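Local structure of CBS domain protein (Shewanella oneidensis, 3LHH) at residues R106-L109 with V110-V113; V80-N84 with V85-V89; A94-L97 with L98-I102. The protein binds adenosine monophosphate through its paired CBS domains, the part crystallised here of a longer membrane protein that may also bind flavin adenine dinucleotide. All blocks are in the same frame, centred on the assembly; numbering follows the deposited sequence.

Contact 1: R106-L109 with V110-V113; sequences RLEL and VDLV
L107 meets L112, five residues on, across a tight turn in the loop between helix 94-102 and strand 117-120. R106, one residue earlier, lies on the exposed side, where its NH2 is 3.2 Å from E108 OE2 in a salt bridge, and E108 CG rests against one face of the guanidinium, toward its rim. At L107 the side chain stands with CG anti to the backbone N (chi1 -178°), which carries CD1 over to L112 CD1 at 3.3 Å, a tight methyl contact between two side chains crossing at about a right angle. E108 contributes its carbonyl, which takes the N-H of D111 at 2.9 Å (E108 O to D111 N). The two acidic side chains run side by side, E108 CB packing on D111 OD2 at 3.7 Å while their carboxylates stay apart. L109 repeats the backbone pattern, its O accepting from L112 N at 3.0 Å, and buries its own side chain against I92 of strand 88-93. The chemistry is thus divided: leucines face helix 94-102 and strand 88-93, whereas the acids gather on the outer side, where R106 probably offsets part of their negative charge.

Contact 2: V80-N84 with V85-V89; sequences VCRNN and VDDMV
C81 and M88 (a selenomethionine) form an antiparallel non-hydrogen-bonded pair in the beta hairpin of strands 77-81 and 88-93, within the first CBS domain. This is the tightly packed part. The selenium of M88 lies 3.9 Å from C81 CB, brought there by CG anti to the backbone N (chi1 -159°) and a bend at chi2, and L149 of strand 149-154 touches the same M88 side chain. Two backbone bonds flank the pair: V89 N to V80 O at 2.7 Å and R82 N to D87 O at 2.9 Å. V85, buried although it sits in the turn, packs on L149 and R51.

The other side is looser. R82 CB approaches D87 OD2 at 3.5 Å; the arm beyond, extended from CG to NE, crosses V89 at a slant, but R82 is modelled in two conformers and its reach is uncertain. At the exposed tip a type I turn from N84 to D87 is closed by D87 N on N84 O. D86 sends its carboxylate away to R51 in a salt bridge. N84 holds its CG between backbone N and carbonyl carbon (chi1 64°), making an Asx turn in which OD1 accepts D86 N at 2.8 Å on an in-plane lone pair, the N-H...O angle bent to 135°.

Contact 3: A94-L97 with L98-I102; sequences AKQL and LSESI
S99 reaches back one turn to K95 within the alpha-helix 94-102, which follows strand 88-93 in the first CBS domain. The K95 carbonyl is gripped twice: S99 N approaches K95 O at 2.7 Å, and the hydroxyl OG donates to K95 O at 2.5 Å, the two donors arriving from opposite faces of the carbonyl plane. The hydroxyl gets there because OG lies anti to the carbonyl carbon of S99 (chi1 -73°), folded back along the helix, where K95 CG also passes it. With the hydroxyl gone, as in an alanine here, K95 O would keep the S99 N-H, but the face of its plane that OG now occupies would probably be left without a protein donor.

On either side of this bond the helix ladder runs on: L98 N to A94 O at 2.9 Å, nearly straight at 174°, and E100 N to Q96 O. L98 CG comes within 3.1 Å of A94 O.

Farther out, the fold positions the helix. A94 packs on V70, and L97 on both L67 and V70 of helix 63-71. From the following loop, L112 lies against Q96 and L107 against E100, beside the pair these two make with each other: they run side by side, the amide and carboxylate planes almost perpendicular (86°), with a weak hydrogen bond from Q96 NE2 to E100 OE1 at 3.5 Å.

In the fold
From the N terminus, contact 2 comes first, closing the hairpin between strands 77-81 and 88-93; its far strand runs on into helix 94-102, the site of contact 3. The chain then leaves the helix and makes the turn of contact 1 on its way to strand 117-120 of the second CBS domain. The three follow in series, without nesting or crossing. Contacts 2 and 3 do not touch, their nearest atoms lying about 8 Å apart, but contact 1 meets both: L107 and L112 pack on L97, while V113 lies against V80 and V89. The loop between helix 94-102 and strand 117-120 thereby ties the helix to the hairpin sheet, with the L109 side chain about 13 Å from the bound AMP.

Contact 1: R106-L109 with V110-V113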
loop_
_atom_site.group_PDB
_atom_site.type_symbol
_atom_site.label_atom_id
_atom_site.label_comp_id
_atom_site.label_asym_id
_atom_site.label_seq_id
_atom_site.Cartn_x
_atom_site.Cartn_y
_atom_site.Cartn_z
ATOM N N ARG A 106 -2.053 11.072 22.253
ATOM C CA ARG A 106 -3.069 10.030 22.261
ATOM C C ARG A 106 -3.339 9.610 20.826
ATOM O O ARG A 106 -3.849 10.392 20.022
ATOM C CB ARG A 106 -4.351 10.525 22.929
ATOM C CG ARG A 106 -5.379 9.433 23.168
ATOM C CD ARG A 106 -6.729 9.861 22.647
ATOM N NE ARG A 106 -7.654 8.740 22.548
ATOM C CZ ARG A 106 -8.768 8.765 21.823
ATOM N NH1 ARG A 106 -9.080 9.853 21.133
ATOM N NH2 ARG A 106 -9.565 7.706 21.781
ATOM N N LEU A 107 -2.995 8.366 20.513
ATOM C CA LEU A 107 -2.917 7.921 19.131
ATOM C C LEU A 107 -3.822 6.728 18.873
ATOM O O LEU A 107 -3.708 5.696 19.538
ATOM C CB LEU A 107 -1.468 7.548 18.802
ATOM C CG LEU A 107 -1.142 7.094 17.383
ATOM C CD1 LEU A 107 -1.575 8.161 16.409
ATOM C CD2 LEU A 107 0.353 6.809 17.244
ATOM N N GLU A 108 -4.721 6.868 17.905
ATOM C CA GLU A 108 -5.518 5.737 17.452
ATOM C C GLU A 108 -5.189 5.500 15.983
ATOM O O GLU A 108 -5.311 6.403 15.159
ATOM C CB GLU A 108 -7.025 5.989 17.641
ATOM C CG GLU A 108 -7.440 6.548 19.017
ATOM C CD GLU A 108 -7.438 5.511 20.142
ATOM O OE1 GLU A 108 -7.831 4.353 19.899
ATOM O OE2 GLU A 108 -7.052 5.862 21.280
ATOM N N LEU A 109 -4.774 4.282 15.663
ATOM C CA LEU A 109 -4.301 3.947 14.328
ATOM C C LEU A 109 -5.270 4.357 13.222
ATOM O O LEU A 109 -4.859 4.844 12.161
ATOM C CB LEU A 109 -4.037 2.448 14.236
ATOM C CG LEU A 109 -3.226 2.046 13.009
ATOM C CD1 LEU A 109 -2.057 2.977 12.860
ATOM C CD2 LEU A 109 -2.755 0.597 13.116
ATOM N N VAL A 110 -6.558 4.160 13.469
ATOM C CA VAL A 110 -7.565 4.381 12.437
ATOM C C VAL A 110 -7.591 5.848 12.007
ATOM O O VAL A 110 -8.081 6.183 10.932
ATOM C CB VAL A 110 -8.969 3.921 12.904
ATOM C CG1 VAL A 110 -9.427 4.736 14.107
ATOM C CG2 VAL A 110 -9.972 4.023 11.770
ATOM N N ASP A 111 -7.035 6.713 12.847
ATOM C CA ASP A 111 -7.043 8.150 12.602
ATOM C C ASP A 111 -5.994 8.584 11.572
ATOM O O ASP A 111 -6.081 9.667 11.000
ATOM C CB ASP A 111 -6.828 8.901 13.920
ATOM C CG ASP A 111 -8.030 8.800 14.856
ATOM O OD1 ASP A 111 -9.119 8.357 14.412
ATOM O OD2 ASP A 111 -7.886 9.173 16.042
ATOM N N LEU A 112 -4.999 7.738 11.336
ATOM C CA LEU A 112 -3.942 8.082 10.399
ATOM C C LEU A 112 -4.162 7.436 9.034
ATOM O O LEU A 112 -3.386 7.654 8.108
ATOM C CB LEU A 112 -2.563 7.709 10.956
ATOM C CG LEU A 112 -2.074 8.504 12.175
ATOM C CD1 LEU A 112 -2.898 8.138 13.398
ATOM C CD2 LEU A 112 -0.597 8.261 12.437
ATOM N N VAL A 113 -5.220 6.645 8.898
ATOM C CA VAL A 113 -5.434 5.937 7.648
ATOM C C VAL A 113 -5.785 6.920 6.538
ATOM O O VAL A 113 -6.627 7.789 6.723
ATOM C CB VAL A 113 -6.562 4.906 7.779
ATOM C CG1 VAL A 113 -6.817 4.210 6.438
ATOM C CG2 VAL A 113 -6.229 3.898 8.859
#

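Contact 2: V80-N84 with V85-V89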
loop_
_atom_site.group_PDB
_atom_site.type_symbol
_atom_site.label_atom_id
_atom_site.label_comp_id
_atom_site.label_asym_id
_atom_site.label_seq_id
_atom_site.Cartn_x
_atom_site.Cartn_y
_atom_site.Cartn_z
ATOM N N VAL A 80 -3.319 -0.855 5.247
ATOM C CA VAL A 80 -3.951 -1.133 6.527
ATOM C C VAL A 80 -5.259 -1.845 6.286
ATOM O O VAL A 80 -6.110 -1.378 5.520
ATOM C CB VAL A 80 -4.309 0.156 7.279
ATOM C CG1 VAL A 80 -5.020 -0.186 8.579
ATOM C CG2 VAL A 80 -3.069 0.981 7.534
ATOM N N CYS A 81 -5.447 -2.957 6.969
ATOM C CA CYS A 81 -6.643 -3.722 6.757
ATOM C C CYS A 81 -7.275 -4.103 8.091
ATOM O O CYS A 81 -6.845 -3.638 9.157
ATOM C CB CYS A 81 -6.300 -4.965 5.946
ATOM S SG CYS A 81 -5.319 -6.120 6.896
ATOM N N ARG A 82 -8.321 -4.920 8.013
ATOM C CA ARG A 82 -8.929 -5.491 9.205
ATOM C C ARG A 82 -8.898 -6.992 9.084
ATOM O O ARG A 82 -9.437 -7.556 8.137
ATOM C CB ARG A 82 -10.361 -5.007 9.386
ATOM C CG ARG A 82 -10.460 -3.578 9.857
ATOM C CD ARG A 82 -11.830 -3.296 10.429
ATOM N NE ARG A 82 -12.134 -1.870 10.412
ATOM C CZ ARG A 82 -11.939 -1.048 11.435
ATOM N NH1 ARG A 82 -11.438 -1.508 12.576
ATOM N NH2 ARG A 82 -12.253 0.235 11.312
ATOM N N ASN A 83 -8.236 -7.628 10.041
ATOM C CA ASN A 83 -8.108 -9.084 10.080
ATOM C C ASN A 83 -7.240 -9.634 8.960
ATOM O O ASN A 83 -6.313 -10.399 9.201
ATOM C CB ASN A 83 -9.487 -9.765 10.060
ATOM C CG ASN A 83 -10.408 -9.245 11.143
ATOM O OD1 ASN A 83 -11.571 -8.921 10.887
ATOM N ND2 ASN A 83 -9.887 -9.139 12.355
ATOM N N ASN A 84 -7.538 -9.248 7.728
ATOM C CA ASN A 84 -6.757 -9.731 6.603
ATOM C C ASN A 84 -6.774 -8.742 5.461
ATOM O O ASN A 84 -7.561 -7.801 5.437
ATOM C CB ASN A 84 -7.243 -11.112 6.126
ATOM C CG ASN A 84 -8.665 -11.076 5.575
ATOM O OD1 ASN A 84 -8.902 -10.598 4.465
ATOM N ND2 ASN A 84 -9.617 -11.588 6.353
ATOM N N VAL A 85 -5.906 -9.002 4.502
ATOM C CA VAL A 85 -5.623 -8.098 3.413
ATOM C C VAL A 85 -6.808 -7.945 2.445
ATOM O O VAL A 85 -6.870 -6.994 1.671
ATOM C CB VAL A 85 -4.331 -8.577 2.718
ATOM C CG1 VAL A 85 -4.634 -9.297 1.427
ATOM C CG2 VAL A 85 -3.373 -7.431 2.523
ATOM N N ASP A 86 -7.772 -8.860 2.521
ATOM C CA ASP A 86 -8.974 -8.763 1.689
ATOM C C ASP A 86 -10.031 -7.873 2.309
ATOM O O ASP A 86 -11.144 -7.774 1.806
ATOM C CB ASP A 86 -9.542 -10.147 1.367
ATOM C CG ASP A 86 -8.687 -10.892 0.371
ATOM O OD1 ASP A 86 -8.739 -10.533 -0.825
ATOM O OD2 ASP A 86 -7.940 -11.806 0.787
ATOM N N ASP A 87 -9.681 -7.227 3.412
ATOM C CA ASP A 87 -10.527 -6.182 3.969
ATOM C C ASP A 87 -9.646 -4.954 4.179
ATOM O O ASP A 87 -9.417 -4.523 5.305
ATOM C CB ASP A 87 -11.192 -6.646 5.273
ATOM C CG ASP A 87 -12.255 -5.674 5.780
ATOM O OD1 ASP A 87 -12.618 -4.720 5.051
ATOM O OD2 ASP A 87 -12.731 -5.868 6.919
HETATM N N MSE A 88 -9.152 -4.404 3.072
HETATM C CA MSE A 88 -8.252 -3.256 3.097
HETATM C C MSE A 88 -9.010 -1.986 3.435
HETATM O O MSE A 88 -10.033 -1.687 2.830
HETATM C CB MSE A 88 -7.585 -3.074 1.738
HETATM C CG MSE A 88 -6.313 -2.273 1.804
HETATM SE SE MSE A 88 -5.018 -3.410 2.643
HETATM C CE MSE A 88 -4.667 -4.550 1.124
ATOM N N VAL A 89 -8.504 -1.224 4.388
ATOM C CA VAL A 89 -9.180 0.009 4.759
ATOM C C VAL A 89 -8.471 1.252 4.201
ATOM O O VAL A 89 -9.095 2.296 4.035
ATOM C CB VAL A 89 -9.356 0.111 6.283
ATOM C CG1 VAL A 89 -9.803 1.496 6.676
ATOM C CG2 VAL A 89 -10.382 -0.910 6.753
#

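Contact 3: A94-L97 with L98-I102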
loop_
_atom_site.group_PDB
_atom_site.type_symbol
_atom_site.label_atom_id
_atom_site.label_comp_id
_atom_site.label_asym_id
_atom_site.label_seq_id
_atom_site.Cartn_x
_atom_site.Cartn_y
_atom_site.Cartn_z
ATOM N N ALA A 94 4.544 5.641 7.526
ATOM C CA ALA A 94 5.305 5.217 8.685
ATOM C C ALA A 94 5.794 6.435 9.476
ATOM O O ALA A 94 5.746 6.461 10.712
ATOM C CB ALA A 94 6.474 4.354 8.254
ATOM N N LYS A 95 6.272 7.436 8.752
ATOM C CA LYS A 95 6.837 8.619 9.378
ATOM C C LYS A 95 5.816 9.254 10.292
ATOM O O LYS A 95 6.141 9.708 11.381
ATOM C CB LYS A 95 7.279 9.624 8.312
ATOM C CG LYS A 95 7.729 10.961 8.877
ATOM C CD LYS A 95 8.161 11.913 7.775
ATOM C CE LYS A 95 8.412 13.304 8.341
ATOM N NZ LYS A 95 8.973 14.233 7.316
ATOM N N GLN A 96 4.564 9.273 9.856
ATOM C CA GLN A 96 3.529 9.914 10.641
ATOM C C GLN A 96 3.242 9.111 11.897
ATOM O O GLN A 96 3.132 9.667 12.990
ATOM C CB GLN A 96 2.258 10.094 9.824
ATOM C CG GLN A 96 1.185 10.861 10.572
ATOM C CD GLN A 96 -0.122 10.997 9.795
ATOM O OE1 GLN A 96 -0.303 10.392 8.733
ATOM N NE2 GLN A 96 -1.043 11.793 10.331
ATOM N N LEU A 97 3.141 7.797 11.736
ATOM C CA LEU A 97 2.785 6.920 12.835
ATOM C C LEU A 97 3.863 7.059 13.901
ATOM O O LEU A 97 3.585 7.267 15.084
ATOM C CB LEU A 97 2.759 5.485 12.331
ATOM C CG LEU A 97 1.758 4.510 12.940
ATOM C CD1 LEU A 97 2.328 3.133 12.846
ATOM C CD2 LEU A 97 1.424 4.865 14.372
ATOM N N LEU A 98 5.109 6.939 13.460
ATOM C CA LEU A 98 6.231 6.998 14.369
ATOM C C LEU A 98 6.385 8.394 14.932
ATOM O O LEU A 98 6.638 8.557 16.122
ATOM C CB LEU A 98 7.500 6.629 13.636
ATOM C CG LEU A 98 7.442 5.234 13.049
ATOM C CD1 LEU A 98 8.650 5.053 12.164
ATOM C CD2 LEU A 98 7.393 4.194 14.173
ATOM N N SER A 99 6.245 9.400 14.071
ATOM C CA SER A 99 6.307 10.786 14.525
ATOM C C SER A 99 5.357 10.958 15.685
ATOM O O SER A 99 5.767 11.378 16.763
ATOM C CB SER A 99 5.924 11.771 13.415
ATOM O OG SER A 99 6.949 11.874 12.445
ATOM N N GLU A 100 4.090 10.626 15.453
ATOM C CA GLU A 100 3.040 10.832 16.442
ATOM C C GLU A 100 3.091 9.842 17.593
ATOM O O GLU A 100 2.320 9.950 18.542
ATOM C CB GLU A 100 1.678 10.720 15.784
ATOM C CG GLU A 100 1.337 11.863 14.863
ATOM C CD GLU A 100 -0.127 11.862 14.502
ATOM O OE1 GLU A 100 -0.541 12.693 13.665
ATOM O OE2 GLU A 100 -0.865 11.022 15.061
ATOM N N SER A 101 3.964 8.849 17.495
ATOM C CA SER A 101 4.127 7.906 18.587
ATOM C C SER A 101 5.212 8.438 19.508
ATOM O O SER A 101 5.016 8.570 20.714
ATOM C CB SER A 101 4.519 6.536 18.059
ATOM O OG SER A 101 4.275 5.560 19.043
ATOM N N ILE A 102 6.364 8.737 18.917
ATOM C CA ILE A 102 7.466 9.380 19.616
ATOM C C ILE A 102 6.983 10.691 20.219
ATOM O O ILE A 102 7.482 11.134 21.252
ATOM C CB ILE A 102 8.631 9.647 18.644
ATOM C CG1 ILE A 102 9.400 8.353 18.388
ATOM C CG2 ILE A 102 9.556 10.741 19.171
ATOM C CD1 ILE A 102 10.398 8.466 17.269
#